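Local coordinates for D-3-phosphoglycerate dehydrogenase-related protein (Vibrio cholerae, PDB 4S1V) that probably catalyses NAD-dependent oxidation or reduction of a D-2-hydroxyacid such as 3-phosphoglycerate, at residues M252-R258 with L280-L284. Numbering follows the deposited sequence.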
loop_
_atom_site.group_PDB
_atom_site.type_symbol
_atom_site.label_atom_id
_atom_site.label_comp_id
_atom_site.label_asym_id
_atom_site.label_seq_id
_atom_site.Cartn_x
_atom_site.Cartn_y
_atom_site.Cartn_z
ATOM N N MET C 252 -5.633 -4.440 19.396
ATOM C CA MET C 252 -5.746 -3.906 18.040
ATOM C C MET C 252 -4.958 -4.731 17.017
ATOM O O MET C 252 -5.430 -4.969 15.897
ATOM C CB MET C 252 -5.337 -2.432 18.006
ATOM C CG MET C 252 -6.273 -1.524 18.796
ATOM S SD MET C 252 -7.997 -1.678 18.279
ATOM C CE MET C 252 -8.794 -1.782 19.874
ATOM N N GLN C 253 -3.764 -5.174 17.404
ATOM C CA GLN C 253 -2.947 -6.006 16.526
ATOM C C GLN C 253 -3.684 -7.304 16.208
ATOM O O GLN C 253 -3.686 -7.749 15.065
ATOM C CB GLN C 253 -1.569 -6.281 17.150
ATOM C CG GLN C 253 -1.032 -7.698 16.929
ATOM C CD GLN C 253 -0.460 -7.895 15.551
ATOM O OE1 GLN C 253 -0.494 -8.997 14.990
ATOM N NE2 GLN C 253 0.076 -6.816 14.987
ATOM N N ALA C 254 -4.326 -7.880 17.219
ATOM C CA ALA C 254 -5.062 -9.144 17.084
ATOM C C ALA C 254 -6.361 -9.042 16.268
ATOM O O ALA C 254 -6.872 -10.051 15.766
ATOM C CB ALA C 254 -5.354 -9.719 18.467
ATOM N N ASN C 255 -6.897 -7.829 16.146
ATOM C CA ASN C 255 -8.218 -7.636 15.547
ATOM C C ASN C 255 -8.254 -6.509 14.522
ATOM O O ASN C 255 -8.685 -5.400 14.840
ATOM C CB ASN C 255 -9.253 -7.410 16.652
ATOM C CG ASN C 255 -9.346 -8.588 17.606
ATOM O OD1 ASN C 255 -10.058 -9.554 17.346
ATOM N ND2 ASN C 255 -8.608 -8.518 18.707
ATOM N N PRO C 256 -7.794 -6.783 13.285
ATOM C CA PRO C 256 -7.712 -5.744 12.250
ATOM C C PRO C 256 -9.061 -5.172 11.805
ATOM O O PRO C 256 -9.096 -4.125 11.168
ATOM C CB PRO C 256 -7.006 -6.449 11.082
ATOM C CG PRO C 256 -7.211 -7.904 11.326
ATOM C CD PRO C 256 -7.238 -8.067 12.817
ATOM N N MET C 257 -10.160 -5.832 12.153
ATOM C CA MET C 257 -11.475 -5.284 11.847
ATOM C C MET C 257 -11.936 -4.256 12.877
ATOM O O MET C 257 -12.824 -3.455 12.596
ATOM C CB MET C 257 -12.512 -6.390 11.651
ATOM C CG MET C 257 -12.956 -6.567 10.198
ATOM S SD MET C 257 -11.670 -7.052 9.014
ATOM C CE MET C 257 -11.159 -5.477 8.323
ATOM N N ARG C 258 -11.329 -4.287 14.062
ATOM C CA ARG C 258 -11.555 -3.265 15.074
ATOM C C ARG C 258 -10.685 -2.047 14.797
ATOM O O ARG C 258 -9.672 -2.139 14.102
ATOM C CB ARG C 258 -11.209 -3.810 16.452
ATOM C CG ARG C 258 -12.253 -4.755 17.016
ATOM C CD ARG C 258 -11.869 -5.210 18.405
ATOM N NE ARG C 258 -11.723 -4.080 19.325
ATOM C CZ ARG C 258 -11.844 -4.184 20.643
ATOM N NH1 ARG C 258 -12.129 -5.366 21.189
ATOM N NH2 ARG C 258 -11.691 -3.115 21.415
ATOM N N LEU C 280 0.312 0.099 13.485
ATOM C CA LEU C 280 -0.945 -0.576 13.136
ATOM C C LEU C 280 -1.805 0.281 12.217
ATOM O O LEU C 280 -2.137 1.416 12.565
ATOM C CB LEU C 280 -1.733 -0.968 14.394
ATOM C CG LEU C 280 -1.122 -1.982 15.356
ATOM C CD1 LEU C 280 -2.052 -2.182 16.538
ATOM C CD2 LEU C 280 -0.846 -3.326 14.684
ATOM N N PRO C 281 -2.165 -0.248 11.029
ATOM C CA PRO C 281 -3.053 0.502 10.138
ATOM C C PRO C 281 -4.419 0.806 10.757
ATOM O O PRO C 281 -5.039 1.806 10.385
ATOM C CB PRO C 281 -3.216 -0.426 8.927
ATOM C CG PRO C 281 -2.827 -1.787 9.414
ATOM C CD PRO C 281 -1.752 -1.535 10.432
ATOM N N ASN C 282 -4.868 -0.034 11.690
ATOM C CA ASN C 282 -6.184 0.146 12.320
ATOM C C ASN C 282 -6.217 1.058 13.557
ATOM O O ASN C 282 -7.247 1.163 14.231
ATOM C CB ASN C 282 -6.848 -1.215 12.615
ATOM C CG ASN C 282 -6.071 -2.057 13.617
ATOM O OD1 ASN C 282 -4.865 -1.900 13.782
ATOM N ND2 ASN C 282 -6.770 -2.971 14.289
ATOM N N VAL C 283 -5.098 1.710 13.862
ATOM C CA VAL C 283 -5.060 2.707 14.940
ATOM C C VAL C 283 -4.652 4.065 14.378
ATOM O O VAL C 283 -3.574 4.212 13.794
ATOM C CB VAL C 283 -4.101 2.304 16.086
ATOM C CG1 VAL C 283 -4.030 3.394 17.158
ATOM C CG2 VAL C 283 -4.528 0.983 16.707
ATOM N N LEU C 284 -5.522 5.051 14.543
ATOM C CA LEU C 284 -5.183 6.415 14.201
ATOM C C LEU C 284 -4.409 7.007 15.375
ATOM O O LEU C 284 -4.886 6.995 16.510
ATOM C CB LEU C 284 -6.452 7.225 13.877
ATOM C CG LEU C 284 -6.291 8.658 13.345
ATOM C CD1 LEU C 284 -7.458 9.054 12.461
ATOM C CD2 LEU C 284 -6.106 9.681 14.467
#
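N282 pushes its side-chain amide into the turn that follows helix 247-254, where 252-258 heads toward strand 259-262. This turn belongs to the Rossmann-type NAD-binding domain, and the partner segment leads into 283-285, the outermost strand of its parallel sheet within the chain. Two hydrogen bonds define the tight part. ND2 of N282 lies 2.9 Å from O of M252, with a nearly straight N-H...O angle of 167°, and this acceptor sits almost in the amide plane. The second bond, from the same ND2 to O of R258, measures 3.0 Å and is more bent, at 147°. Through this pair of bonds one amide ties the last turn of the helix to the far end of the N255-R258 type I turn. In both, the nitrogen stands above the carbonyl plane rather than on a lone pair. O of M252 also accepts from N of N255, the two donors arriving on opposite faces of its plane. With chi1 at 63°, CG of N282 sits between its backbone N and carbonyl carbon, a rotation that carries ND2 to both carbonyls.

Apolar packing flanks this polar centre. CB of M252 meets CD1 of L280 at 3.6 Å. CG of M252 touches CG2 of V283 at 3.7 Å, the side chains of M252 and V283 crossing at about a right angle; both also rest on A260 of strand 259-262, which neighbours 283-285 in the sheet.

The outer side is looser: P256 is exposed and makes its approach to N282 through backbone CA. Q253, by contrast, is buried at a subunit interface, where its NE2 bonds OD1 of N12 of a second subunit. It crosses L280 at about a right angle, bringing NE2 of Q253 to 3.6 Å from CD2 of L280.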